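Long-range contacts in alcohol dehydrogenase, zinc-containing (Thermotoga maritima, PDB 1VJ0), which probably acts as a zinc-dependent oxidoreductase of the alcohol dehydrogenase family, with two zinc ions bound in each subunit: residues A[42-47]-A[155-160]; A[66-71]-A[133-138]; A[73-78]-A[147-152]; A[110-115]-A[125-130]; A[180-185]-A[325-330]. All coordinates share one frame; numbering follows the deposited sequence.

Interaction 1. Residues A[42-47]-A[155-160]; sequences RGSILV and LDPETD
Leu155 O receives two neighbouring residues of the facing chain at once: Ile45 N bonds to Leu155 O at 2.8 Å, lying in the carbonyl plane, while the CA-H of Ser44 leans on the same oxygen, CA to O 3.1 Å. The return bond from Leu155 N to Ile45 O is also 2.8 Å and nearly straight at 175°, making Ile45 and Leu155 an antiparallel hydrogen-bonded pair. Val47 CG2, anti to its carbonyl carbon, meets Leu155 CD1 at 3.9 Å, and Trp106 of strand 103-106 packs on both side chains. Beyond the pair, the Pro157 ring lies along the backbone of Arg42 and Gly43, its CB 3.4 Å from Gly43 O and its CG 3.5 Å from Arg42 O. Gly43 has a positive phi, and a CB there would run into the proline. With an alanine in place of Pro157, CG and CD are lost, which would probably open a gap over the Arg42 carbonyl and let the turn shift. Asp156 O accepts from both Thr159 N and Thr159 OG1. The antiparallel pair of strands 45-54 and 152-155 thus runs out into a type I turn, Asp156 to Thr159, in the GroES-like beta domain.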
# COMPACT_ATOMS: atom_id res chain seq x y z
N ARG A 42 -27.47 -22.55 20.10
CA ARG A 42 -26.18 -23.20 20.15
C ARG A 42 -25.04 -22.24 19.85
O ARG A 42 -25.03 -21.52 18.87
CB ARG A 42 -26.15 -24.40 19.20
CG ARG A 42 -24.98 -25.33 19.42
CD ARG A 42 -24.73 -26.26 18.24
NE ARG A 42 -25.78 -27.29 18.21
CZ ARG A 42 -26.51 -27.66 17.13
NH1 ARG A 42 -26.33 -27.14 15.92
NH2 ARG A 42 -27.42 -28.61 17.29
N GLY A 43 -24.05 -22.24 20.74
CA GLY A 43 -22.83 -21.49 20.53
C GLY A 43 -22.90 -20.08 21.16
O GLY A 43 -21.88 -19.40 21.23
N SER A 44 -24.10 -19.66 21.56
CA SER A 44 -24.37 -18.29 21.99
C SER A 44 -23.74 -18.01 23.34
O SER A 44 -23.48 -18.95 24.09
CB SER A 44 -25.87 -18.11 22.20
OG SER A 44 -26.55 -18.10 20.96
N ILE A 45 -23.60 -16.72 23.65
CA ILE A 45 -23.06 -16.22 24.89
C ILE A 45 -24.09 -15.32 25.60
O ILE A 45 -24.54 -14.33 25.04
CB ILE A 45 -21.74 -15.40 24.67
CG1 ILE A 45 -20.74 -16.22 23.86
CG2 ILE A 45 -21.13 -15.04 26.02
CD1 ILE A 45 -20.80 -16.07 22.31
N LEU A 46 -24.49 -15.70 26.80
CA LEU A 46 -25.38 -14.84 27.59
C LEU A 46 -24.52 -13.88 28.37
O LEU A 46 -23.64 -14.31 29.14
CB LEU A 46 -26.21 -15.68 28.52
CG LEU A 46 -27.27 -14.96 29.35
CD1 LEU A 46 -28.25 -14.14 28.51
CD2 LEU A 46 -28.03 -16.04 30.17
N VAL A 47 -24.78 -12.60 28.18
CA VAL A 47 -23.95 -11.53 28.73
C VAL A 47 -24.80 -10.61 29.59
O VAL A 47 -25.87 -10.17 29.17
CB VAL A 47 -23.24 -10.74 27.59
CG1 VAL A 47 -22.38 -9.58 28.14
CG2 VAL A 47 -22.39 -11.70 26.76
N LEU A 155 -25.41 -13.02 22.69
CA LEU A 155 -24.51 -12.83 21.55
C LEU A 155 -24.43 -14.15 20.78
O LEU A 155 -24.27 -15.23 21.36
CB LEU A 155 -23.10 -12.42 22.04
CG LEU A 155 -22.91 -11.18 22.88
CD1 LEU A 155 -21.44 -10.99 23.07
CD2 LEU A 155 -23.49 -9.96 22.22
N ASP A 156 -24.60 -14.08 19.46
CA ASP A 156 -24.45 -15.25 18.59
C ASP A 156 -23.00 -15.76 18.60
O ASP A 156 -22.09 -15.00 18.83
CB ASP A 156 -24.73 -14.87 17.15
CG ASP A 156 -26.21 -14.70 16.82
OD1 ASP A 156 -27.06 -15.55 17.17
OD2 ASP A 156 -26.61 -13.72 16.15
N PRO A 157 -22.78 -17.03 18.25
CA PRO A 157 -21.42 -17.60 18.23
C PRO A 157 -20.51 -16.88 17.27
O PRO A 157 -19.30 -16.84 17.46
CB PRO A 157 -21.65 -19.08 17.83
CG PRO A 157 -23.03 -19.14 17.22
CD PRO A 157 -23.79 -18.03 17.90
N GLU A 158 -21.08 -16.29 16.24
CA GLU A 158 -20.31 -15.60 15.21
C GLU A 158 -19.78 -14.24 15.66
O GLU A 158 -18.99 -13.63 14.96
CB GLU A 158 -21.17 -15.40 13.96
CG GLU A 158 -21.54 -16.69 13.29
CD GLU A 158 -22.80 -17.31 13.83
OE1 GLU A 158 -23.43 -16.74 14.73
OE2 GLU A 158 -23.15 -18.40 13.34
N THR A 159 -20.27 -13.73 16.79
CA THR A 159 -19.78 -12.48 17.30
C THR A 159 -18.25 -12.49 17.60
O THR A 159 -17.70 -13.39 18.29
CB THR A 159 -20.47 -12.15 18.65
OG1 THR A 159 -21.90 -12.23 18.52
CG2 THR A 159 -20.15 -10.72 19.08
N ASP A 160 -17.60 -11.42 17.14
CA ASP A 160 -16.21 -11.17 17.53
C ASP A 160 -16.14 -10.51 18.90
O ASP A 160 -16.66 -9.42 19.14
CB ASP A 160 -15.50 -10.36 16.46
CG ASP A 160 -15.52 -11.06 15.09
OD1 ASP A 160 -15.30 -12.29 15.01
OD2 ASP A 160 -15.83 -10.48 14.06

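Interaction 2. Residues A[66-71]-A[133-138]; sequences DPRVPL and YGINRG
A bend at chi3 (-68°) turns the end of Arg68 back along its own loop, and Ile135 holds its CG2 branch anti to the backbone N; together these place the methyl over the guanidinium group. Ile135 CG2 stands 3.6 Å above the plane of that group, over its centre, and the nearest pair between these two side chains, Ile135 CG2 to Arg68 CZ, is 3.7 Å apart. The two side chains run side by side and point the same way. In the plane of the guanidinium, at its edge, sits the carboxylate of Asp66. Arg68 grips it side-on: NE reaches Asp66 OD1 at 3.1 Å and NH2 reaches Asp66 OD2 at 2.9 Å, both on syn lone pairs. Asp66 OD1 also takes Arg68 N from its anti side at 2.8 Å, closing an Asx turn within the type I turn that runs from Asp66 to Val69.

Further along, Pro70 fits its ring against the bend of the other loop, CG 3.6 Å from Gly138 N and CD 3.5 Å from Ile135 O. Val69 CG2 touches the same carbonyl oxygen, which the contact buries without a polar partner in the model. Asn136 CB packs against Arg68 O, while its amide is held by Val132 N and Arg130 O.

Ile135 also touches His77, a ligand of the presumed active-site zinc. Arg68 thus has its charge paired within its own loop on one edge, while NH1 bonds an unidentified bound molecule; the salt bridge probably fixes the guanidinium plane, and the joint between the two loops rests on shape rather than on polar bonds.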
# COMPACT_ATOMS: atom_id res chain seq x y z
N ASP A 66 -34.53 5.69 10.46
CA ASP A 66 -33.55 4.71 9.93
C ASP A 66 -34.34 3.58 9.31
O ASP A 66 -35.08 2.89 10.03
CB ASP A 66 -32.67 4.16 11.07
CG ASP A 66 -31.57 3.21 10.57
OD1 ASP A 66 -31.80 2.40 9.64
OD2 ASP A 66 -30.41 3.21 11.09
N PRO A 67 -34.24 3.40 8.00
CA PRO A 67 -35.08 2.41 7.34
C PRO A 67 -34.75 0.95 7.71
O PRO A 67 -35.52 0.06 7.37
CB PRO A 67 -34.83 2.68 5.83
CG PRO A 67 -33.46 3.28 5.76
CD PRO A 67 -33.35 4.10 7.05
N ARG A 68 -33.64 0.72 8.41
CA ARG A 68 -33.24 -0.65 8.81
C ARG A 68 -34.02 -1.22 10.01
O ARG A 68 -33.94 -2.42 10.30
CB ARG A 68 -31.75 -0.70 9.15
CG ARG A 68 -30.87 -0.32 7.96
CD ARG A 68 -29.39 -0.24 8.31
NE ARG A 68 -29.09 0.89 9.21
CZ ARG A 68 -27.91 1.07 9.81
NH1 ARG A 68 -26.92 0.20 9.63
NH2 ARG A 68 -27.73 2.10 10.63
N VAL A 69 -34.77 -0.38 10.72
CA VAL A 69 -35.21 -0.71 12.07
C VAL A 69 -36.55 -1.41 12.16
O VAL A 69 -37.60 -0.78 11.97
CB VAL A 69 -35.23 0.54 12.96
CG1 VAL A 69 -35.67 0.18 14.40
CG2 VAL A 69 -33.86 1.15 12.98
N PRO A 70 -36.52 -2.68 12.56
CA PRO A 70 -37.73 -3.43 12.81
C PRO A 70 -38.32 -2.98 14.13
O PRO A 70 -37.58 -2.49 14.99
CB PRO A 70 -37.22 -4.86 12.96
CG PRO A 70 -35.81 -4.71 13.52
CD PRO A 70 -35.30 -3.49 12.86
N LEU A 71 -39.62 -3.20 14.31
CA LEU A 71 -40.32 -3.06 15.58
C LEU A 71 -41.03 -4.36 15.95
O LEU A 71 -41.61 -5.01 15.07
CB LEU A 71 -41.33 -1.92 15.46
CG LEU A 71 -40.74 -0.53 15.24
CD1 LEU A 71 -41.81 0.49 15.03
CD2 LEU A 71 -39.90 -0.14 16.44
N TYR A 133 -26.52 -5.66 16.43
CA TYR A 133 -27.21 -5.53 17.72
C TYR A 133 -27.76 -4.13 17.87
O TYR A 133 -27.10 -3.15 17.53
CB TYR A 133 -26.29 -5.87 18.93
CG TYR A 133 -25.78 -7.30 18.87
CD1 TYR A 133 -26.63 -8.38 19.06
CD2 TYR A 133 -24.45 -7.57 18.56
CE1 TYR A 133 -26.20 -9.71 18.94
CE2 TYR A 133 -23.99 -8.88 18.50
CZ TYR A 133 -24.86 -9.95 18.68
OH TYR A 133 -24.40 -11.23 18.59
N GLY A 134 -29.02 -4.08 18.27
CA GLY A 134 -29.69 -2.82 18.59
C GLY A 134 -30.07 -1.94 17.40
O GLY A 134 -30.58 -0.83 17.62
N ILE A 135 -29.86 -2.43 16.16
CA ILE A 135 -30.16 -1.67 14.92
C ILE A 135 -31.13 -2.44 13.99
O ILE A 135 -32.25 -1.97 13.71
CB ILE A 135 -28.85 -1.23 14.20
CG1 ILE A 135 -27.99 -0.40 15.16
CG2 ILE A 135 -29.16 -0.42 12.92
CD1 ILE A 135 -26.93 0.42 14.51
N ASN A 136 -30.74 -3.62 13.53
CA ASN A 136 -31.60 -4.36 12.57
C ASN A 136 -31.98 -5.74 13.08
O ASN A 136 -32.39 -6.60 12.33
CB ASN A 136 -30.98 -4.40 11.16
CG ASN A 136 -29.64 -5.15 11.08
OD1 ASN A 136 -29.18 -5.81 12.02
ND2 ASN A 136 -29.01 -5.07 9.89
N ARG A 137 -31.84 -5.93 14.39
CA ARG A 137 -32.17 -7.15 15.08
C ARG A 137 -33.26 -6.86 16.10
O ARG A 137 -32.98 -6.32 17.16
CB ARG A 137 -30.93 -7.66 15.79
CG ARG A 137 -29.81 -7.98 14.85
CD ARG A 137 -28.70 -8.75 15.50
NE ARG A 137 -29.17 -10.11 15.65
CZ ARG A 137 -28.41 -11.13 15.90
NH1 ARG A 137 -27.11 -10.97 15.94
NH2 ARG A 137 -28.96 -12.34 16.02
N GLY A 138 -34.50 -7.22 15.73
CA GLY A 138 -35.70 -7.00 16.56
C GLY A 138 -35.74 -7.89 17.79
O GLY A 138 -34.93 -8.83 17.95

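Interaction 3. Residues A[73-78]-A[147-152]; sequences IILGHE and GCYSSH
The loop at Leu75 and Gly76 offers two successive carbonyls to two successive amides, Leu75 O taking Tyr149 N at 2.9 Å and Gly76 O taking Cys148 N at 2.8 Å. Beside these bonds, Gly147 CA points its hydrogen at Ile74 O, 3.2 Å away and almost straight at 165°. Both glycines are closely fitted: a CB on Gly147 would collide with Ile74 O, and one on Gly76 with the tyrosine ring.

That ring, from Tyr149, lies flat along the backbone opposite. Leu75 CB stands over its face in a CH-pi contact, 4.0 Å from the ring centroid and 16° off the normal, while Gly76 CA approaches Tyr149 CE1 to 3.4 Å. Asp58, from helix 56-62, takes the ring's hydroxyl and so fixes its far end. Tyr149 is also the centre of an inverse gamma turn, and this sharp bend carries the chain on toward strand 152-155. The loop opposite ends in His77 and Glu78, which bind a zinc ion together with Cys55 and Cys178; by analogy with related alcohol dehydrogenases this is probably the catalytic metal. Glu78 OE1 pairs with Lys373.

Cys148, its SG anti to the carbonyl carbon (chi1 -64°), lays the sulfur 3.4 Å from Gly76 O and also touches the backbone carbon of Glu78. At the other end Ile74 sends its CG2 branch over the turn, 3.5 Å from Tyr149 O, with Ala20 of strand 16-22 packed against the same isoleucine.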
# COMPACT_ATOMS: atom_id res chain seq x y z
N ILE A 73 -38.05 -3.52 19.00
CA ILE A 73 -36.61 -3.70 19.08
C ILE A 73 -36.11 -3.18 20.41
O ILE A 73 -36.63 -2.17 20.91
CB ILE A 73 -35.88 -2.97 17.89
CG1 ILE A 73 -34.38 -3.19 17.93
CG2 ILE A 73 -36.17 -1.44 17.87
CD1 ILE A 73 -33.66 -2.70 16.71
N ILE A 74 -35.09 -3.86 20.94
CA ILE A 74 -34.24 -3.32 21.99
C ILE A 74 -33.01 -2.61 21.36
O ILE A 74 -32.10 -3.23 20.80
CB ILE A 74 -33.83 -4.41 23.00
CG1 ILE A 74 -35.06 -5.04 23.68
CG2 ILE A 74 -32.89 -3.82 24.02
CD1 ILE A 74 -34.82 -6.43 24.29
N LEU A 75 -32.99 -1.28 21.50
CA LEU A 75 -31.92 -0.49 20.94
C LEU A 75 -30.67 -0.71 21.76
O LEU A 75 -30.70 -1.41 22.80
CB LEU A 75 -32.29 0.99 20.91
CG LEU A 75 -33.46 1.39 20.02
CD1 LEU A 75 -33.88 2.80 20.36
CD2 LEU A 75 -33.10 1.27 18.57
N GLY A 76 -29.58 -0.08 21.29
CA GLY A 76 -28.30 -0.07 22.00
C GLY A 76 -27.34 -0.99 21.28
O GLY A 76 -27.46 -2.20 21.37
N HIS A 77 -26.38 -0.41 20.56
CA HIS A 77 -25.38 -1.19 19.81
C HIS A 77 -23.95 -0.99 20.35
O HIS A 77 -22.97 -1.42 19.72
CB HIS A 77 -25.49 -0.84 18.33
CG HIS A 77 -25.34 0.62 18.04
ND1 HIS A 77 -26.42 1.48 17.97
CD2 HIS A 77 -24.24 1.37 17.77
CE1 HIS A 77 -25.99 2.71 17.71
NE2 HIS A 77 -24.67 2.66 17.59
N GLU A 78 -23.85 -0.31 21.49
CA GLU A 78 -22.57 -0.03 22.14
C GLU A 78 -22.66 -0.67 23.56
O GLU A 78 -23.37 -0.15 24.45
CB GLU A 78 -22.41 1.50 22.29
CG GLU A 78 -22.24 2.30 20.98
CD GLU A 78 -22.37 3.83 21.14
OE1 GLU A 78 -21.93 4.48 22.13
OE2 GLU A 78 -22.93 4.42 20.24
N GLY A 147 -30.10 -6.29 21.87
CA GLY A 147 -29.65 -4.92 21.99
C GLY A 147 -29.14 -4.65 23.41
O GLY A 147 -29.39 -5.45 24.30
N CYS A 148 -28.42 -3.54 23.59
CA CYS A 148 -27.74 -3.28 24.85
C CYS A 148 -28.55 -2.50 25.89
O CYS A 148 -28.11 -2.40 27.03
CB CYS A 148 -26.44 -2.54 24.57
SG CYS A 148 -25.29 -3.55 23.61
N TYR A 149 -29.72 -1.93 25.50
CA TYR A 149 -30.60 -1.26 26.47
C TYR A 149 -31.39 -2.34 27.22
O TYR A 149 -32.64 -2.41 27.17
CB TYR A 149 -31.60 -0.33 25.79
CG TYR A 149 -31.11 0.95 25.12
CD1 TYR A 149 -29.79 1.17 24.77
CD2 TYR A 149 -32.05 1.95 24.81
CE1 TYR A 149 -29.41 2.34 24.09
CE2 TYR A 149 -31.69 3.08 24.15
CZ TYR A 149 -30.36 3.28 23.80
OH TYR A 149 -30.03 4.42 23.13
N SER A 150 -30.64 -3.11 28.00
CA SER A 150 -31.11 -4.32 28.59
C SER A 150 -30.14 -4.72 29.71
O SER A 150 -28.96 -4.31 29.75
CB SER A 150 -31.13 -5.41 27.49
OG SER A 150 -31.59 -6.65 27.97
N SER A 151 -30.65 -5.53 30.60
CA SER A 151 -29.86 -6.10 31.70
C SER A 151 -28.89 -7.11 31.12
O SER A 151 -27.77 -7.26 31.65
CB SER A 151 -30.80 -6.78 32.72
OG SER A 151 -31.58 -7.81 32.11
N HIS A 152 -29.31 -7.75 30.02
CA HIS A 152 -28.56 -8.84 29.39
C HIS A 152 -28.68 -8.76 27.90
O HIS A 152 -29.68 -8.23 27.36
CB HIS A 152 -29.09 -10.21 29.86
CG HIS A 152 -28.90 -10.45 31.33
ND1 HIS A 152 -29.79 -9.98 32.27
CD2 HIS A 152 -27.92 -11.10 32.01
CE1 HIS A 152 -29.35 -10.30 33.48
NE2 HIS A 152 -28.21 -10.96 33.36

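Interaction 4. Residues A[110-115]-A[125-130]; sequences ITCGEC and YLCPNR. With ZN (zinc ion), chain E.
Metal bonds come first: the SG atoms of Cys112 and Cys115 meet that of Cys127 at one zinc ion, each 2.4 Å from it, and Cys118 supplies the fourth sulfur. This four-cysteine site probably corresponds to the structural zinc of related alcohol dehydrogenases.

N-H...S hydrogen bonds form a second shell. Cys112 N points at Cys127 SG over 3.5 Å, nearly straight at 168°, and Asn129 N reaches the same sulfur at 3.3 Å from within its own turn. In the reverse direction Asn129 ND2 gives a hydrogen to Cys112 SG at 3.6 Å, with the sulfur close to the amide plane. Such donors would probably disperse the negative charge of the thiolates.

A CA-H...O contact runs from Arg130 CA to Ile110 O. Packing is left to Thr111 CB, which rests on Cys127 CB at 3.8 Å, and to Pro128 CD, which lies against Cys115 SG.

Within the fold, the site closes a lobe that leaves strand 109-110 and returns through strand 131-132, where Ile110 and Lys131 are joined by their backbones. Cys115, as N-cap, begins helix 116-119 between the two segments; Trp117 on that helix packs on Leu126 and Pro128, and Tyr125 packs on Lys122 of the second subunit.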
# COMPACT_ATOMS: atom_id res chain seq x y z
N ILE A 110 -22.13 -8.39 12.74
CA ILE A 110 -21.75 -9.74 12.31
C ILE A 110 -21.98 -9.76 10.81
O ILE A 110 -23.02 -9.29 10.34
CB ILE A 110 -22.63 -10.79 12.97
CG1 ILE A 110 -22.36 -10.85 14.50
CG2 ILE A 110 -22.45 -12.18 12.29
CD1 ILE A 110 -23.26 -11.87 15.18
N THR A 111 -20.98 -10.21 10.08
CA THR A 111 -21.04 -10.28 8.63
C THR A 111 -21.17 -11.74 8.24
O THR A 111 -20.98 -12.60 9.08
CB THR A 111 -19.77 -9.60 7.99
OG1 THR A 111 -18.56 -10.27 8.36
CG2 THR A 111 -19.62 -8.18 8.52
N CYS A 112 -21.49 -12.01 7.00
CA CYS A 112 -21.82 -13.35 6.55
C CYS A 112 -20.63 -14.28 6.41
O CYS A 112 -20.77 -15.49 6.60
CB CYS A 112 -22.67 -13.31 5.29
SG CYS A 112 -21.83 -12.92 3.72
N GLY A 113 -19.45 -13.73 6.11
CA GLY A 113 -18.29 -14.55 5.89
C GLY A 113 -18.31 -15.38 4.62
O GLY A 113 -17.47 -16.27 4.49
N GLU A 114 -19.18 -15.03 3.66
CA GLU A 114 -19.41 -15.81 2.43
C GLU A 114 -19.48 -14.96 1.14
O GLU A 114 -19.36 -15.49 0.05
CB GLU A 114 -20.69 -16.63 2.58
CG GLU A 114 -20.56 -17.60 3.76
CD GLU A 114 -21.63 -18.64 3.74
OE1 GLU A 114 -22.81 -18.23 3.58
OE2 GLU A 114 -21.28 -19.84 3.90
N CYS A 115 -19.65 -13.65 1.26
CA CYS A 115 -19.90 -12.86 0.08
C CYS A 115 -18.61 -12.30 -0.51
O CYS A 115 -17.51 -12.47 0.05
CB CYS A 115 -20.87 -11.73 0.39
SG CYS A 115 -20.14 -10.48 1.41
N TYR A 125 -16.95 -4.65 6.38
CA TYR A 125 -17.84 -3.53 6.76
C TYR A 125 -18.83 -3.28 5.64
O TYR A 125 -19.91 -2.67 5.85
CB TYR A 125 -17.00 -2.25 7.13
CG TYR A 125 -15.81 -2.01 6.26
CD1 TYR A 125 -14.57 -2.60 6.52
CD2 TYR A 125 -15.94 -1.25 5.11
CE1 TYR A 125 -13.51 -2.43 5.65
CE2 TYR A 125 -14.88 -1.06 4.25
CZ TYR A 125 -13.69 -1.67 4.51
OH TYR A 125 -12.69 -1.45 3.58
N LEU A 126 -18.51 -3.72 4.41
CA LEU A 126 -19.44 -3.56 3.26
C LEU A 126 -20.38 -4.76 2.97
O LEU A 126 -21.13 -4.75 1.99
CB LEU A 126 -18.69 -3.17 1.97
CG LEU A 126 -17.78 -1.95 2.06
CD1 LEU A 126 -17.01 -1.66 0.79
CD2 LEU A 126 -18.58 -0.77 2.50
N CYS A 127 -20.37 -5.75 3.83
CA CYS A 127 -21.18 -6.94 3.63
C CYS A 127 -22.66 -6.51 3.57
O CYS A 127 -23.13 -5.78 4.42
CB CYS A 127 -20.95 -7.87 4.80
SG CYS A 127 -22.06 -9.30 4.84
N PRO A 128 -23.39 -6.90 2.54
CA PRO A 128 -24.80 -6.53 2.46
C PRO A 128 -25.69 -7.28 3.49
O PRO A 128 -26.86 -6.99 3.58
CB PRO A 128 -25.19 -6.91 1.03
CG PRO A 128 -24.19 -8.01 0.63
CD PRO A 128 -22.95 -7.72 1.41
N ASN A 129 -25.15 -8.26 4.20
CA ASN A 129 -25.95 -9.12 5.07
C ASN A 129 -25.57 -8.84 6.50
O ASN A 129 -25.73 -9.69 7.36
CB ASN A 129 -25.65 -10.59 4.76
CG ASN A 129 -25.95 -10.98 3.30
OD1 ASN A 129 -27.06 -10.80 2.85
ND2 ASN A 129 -24.95 -11.54 2.59
N ARG A 130 -25.02 -7.66 6.76
CA ARG A 130 -24.46 -7.30 8.08
C ARG A 130 -25.59 -7.10 9.13
O ARG A 130 -26.56 -6.37 8.88
CB ARG A 130 -23.63 -6.02 7.91
CG ARG A 130 -22.81 -5.56 9.07
CD ARG A 130 -21.80 -4.43 8.72
NE ARG A 130 -21.34 -3.86 9.95
CZ ARG A 130 -21.94 -2.85 10.60
NH1 ARG A 130 -23.01 -2.23 10.09
NH2 ARG A 130 -21.46 -2.48 11.76
ZN ZN E . -20.65 -10.84 3.68

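Interaction 5. Residues A[180-185]-A[325-330]; sequences GATAYH and WVSDTS
Trp325 enters the contact through its backbone, Trp325 O lying 3.3 Å from His185 CE1 at the edge of the imidazole; its indole, with Val326 CG1 over one face, meets Arg290 of the third subunit in a cation-pi contact. Val326 then turns its carbonyl to the helix. His185 ND1 donates to Val326 O at 2.8 Å and 165°, with the oxygen in the ring plane but the nitrogen well above the carbonyl plane. His185 has CG anti to its backbone N (chi1 -179°), which carries the ring across to this loop. A leucine in place of His185 would probably leave Val326 O without this donor and the loop less firmly fixed. Ser327 follows: its OG is 3.5 Å from Ala181 CB, and a water 2.6 Å from Ser327 OG and 2.5 Å from Thr182 OG1 bridges the two hydroxyls. Asp328 is the N-cap of the next helix, its OD1 taking Ser330 OG and, weakly, Ser330 N, while OD2 pairs with Lys122 of the second subunit. The loop thus leads from strand 320-323, the last of the parallel sheet within this chain, into helix 329-340, which packs through Thr335 on Ala181 and Tyr184 of helix 170-188; helix 206-217 packs on Thr182 and Ala183.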
# COMPACT_ATOMS: atom_id res chain seq x y z
N GLY A 180 -15.56 5.55 17.97
CA GLY A 180 -14.13 5.31 17.93
C GLY A 180 -13.63 4.40 16.84
O GLY A 180 -12.60 4.69 16.21
N ALA A 181 -14.35 3.32 16.56
CA ALA A 181 -13.92 2.43 15.48
C ALA A 181 -14.16 3.01 14.09
O ALA A 181 -13.39 2.76 13.15
CB ALA A 181 -14.56 1.07 15.65
N THR A 182 -15.20 3.83 13.94
CA THR A 182 -15.41 4.51 12.69
C THR A 182 -14.29 5.55 12.48
O THR A 182 -13.70 5.63 11.39
CB THR A 182 -16.83 5.12 12.66
OG1 THR A 182 -17.77 4.06 12.66
CG2 THR A 182 -17.06 5.88 11.38
N ALA A 183 -13.95 6.33 13.52
CA ALA A 183 -12.81 7.24 13.42
C ALA A 183 -11.50 6.46 13.11
O ALA A 183 -10.71 6.86 12.27
CB ALA A 183 -12.67 8.08 14.73
N TYR A 184 -11.28 5.33 13.77
CA TYR A 184 -10.12 4.51 13.45
C TYR A 184 -10.11 4.11 11.98
O TYR A 184 -9.08 4.26 11.28
CB TYR A 184 -9.90 3.30 14.42
CG TYR A 184 -8.60 2.69 14.01
CD1 TYR A 184 -7.41 3.29 14.35
CD2 TYR A 184 -8.58 1.64 13.12
CE1 TYR A 184 -6.21 2.84 13.85
CE2 TYR A 184 -7.37 1.16 12.62
CZ TYR A 184 -6.21 1.77 12.98
OH TYR A 184 -5.03 1.30 12.44
N HIS A 185 -11.21 3.59 11.48
CA HIS A 185 -11.34 3.20 10.09
C HIS A 185 -10.85 4.37 9.21
O HIS A 185 -10.10 4.20 8.22
CB HIS A 185 -12.83 2.84 9.82
CG HIS A 185 -13.13 2.39 8.42
ND1 HIS A 185 -14.37 1.91 8.04
CD2 HIS A 185 -12.33 2.26 7.33
CE1 HIS A 185 -14.34 1.57 6.76
NE2 HIS A 185 -13.10 1.76 6.31
N TRP A 325 -17.46 3.87 5.75
CA TRP A 325 -18.65 3.19 6.21
C TRP A 325 -18.31 2.28 7.41
O TRP A 325 -17.58 1.30 7.25
CB TRP A 325 -19.28 2.36 5.08
CG TRP A 325 -20.57 1.76 5.54
CD1 TRP A 325 -20.88 0.43 5.69
CD2 TRP A 325 -21.70 2.48 5.93
NE1 TRP A 325 -22.17 0.30 6.15
CE2 TRP A 325 -22.70 1.55 6.30
CE3 TRP A 325 -22.00 3.86 5.98
CZ2 TRP A 325 -23.95 1.94 6.76
CZ3 TRP A 325 -23.25 4.25 6.46
CH2 TRP A 325 -24.22 3.28 6.82
N VAL A 326 -18.91 2.59 8.56
CA VAL A 326 -18.79 1.79 9.78
C VAL A 326 -17.34 1.27 10.01
O VAL A 326 -16.39 2.06 9.90
CB VAL A 326 -19.96 0.73 9.92
CG1 VAL A 326 -21.32 1.45 9.81
CG2 VAL A 326 -19.86 -0.35 8.93
N SER A 327 -17.20 0.03 10.44
CA SER A 327 -15.90 -0.52 10.79
C SER A 327 -16.06 -2.00 10.85
O SER A 327 -17.18 -2.51 10.86
CB SER A 327 -15.48 -0.00 12.15
OG SER A 327 -16.51 -0.23 13.09
N ASP A 328 -14.93 -2.69 10.89
CA ASP A 328 -14.92 -4.13 11.01
C ASP A 328 -14.12 -4.57 12.23
O ASP A 328 -13.70 -3.76 13.04
CB ASP A 328 -14.45 -4.78 9.69
CG ASP A 328 -13.02 -4.50 9.36
OD1 ASP A 328 -12.16 -4.26 10.25
OD2 ASP A 328 -12.64 -4.54 8.19
N THR A 329 -13.93 -5.88 12.37
CA THR A 329 -13.24 -6.42 13.51
C THR A 329 -11.77 -6.01 13.61
O THR A 329 -11.29 -5.88 14.68
CB THR A 329 -13.36 -7.93 13.51
OG1 THR A 329 -14.74 -8.27 13.72
CG2 THR A 329 -12.59 -8.57 14.65
N SER A 330 -11.07 -5.79 12.49
CA SER A 330 -9.72 -5.27 12.56
C SER A 330 -9.72 -3.86 13.15
O SER A 330 -8.88 -3.52 13.98
CB SER A 330 -9.00 -5.32 11.19
OG SER A 330 -9.50 -4.30 10.29
O HOH W 1 -17.99 1.83 13.85

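How the interactions relate
Interactions 2, 3 and 4 are nested inside the loop closed by interaction 1, and interaction 5 follows along the chain, joining helix 170-188 to the approach to helix 329-340. Strands 45-54, 78-86 and 152-155, which interactions 1 and 3 adjoin, belong to one mixed sheet. Interactions 2 and 3 cross, their centres about 11 Å apart: interaction 3 supplies His77 and Glu78 to one zinc site and interaction 2 packs Ile135 against His77. Interaction 4 holds the second zinc, its centre about 21 Å from that of interaction 3. It touches interactions 1 and 2 through Ile110 and interaction 5 through Tyr125 and Arg130, while Asp160 of interaction 1 meets Thr329 of interaction 5.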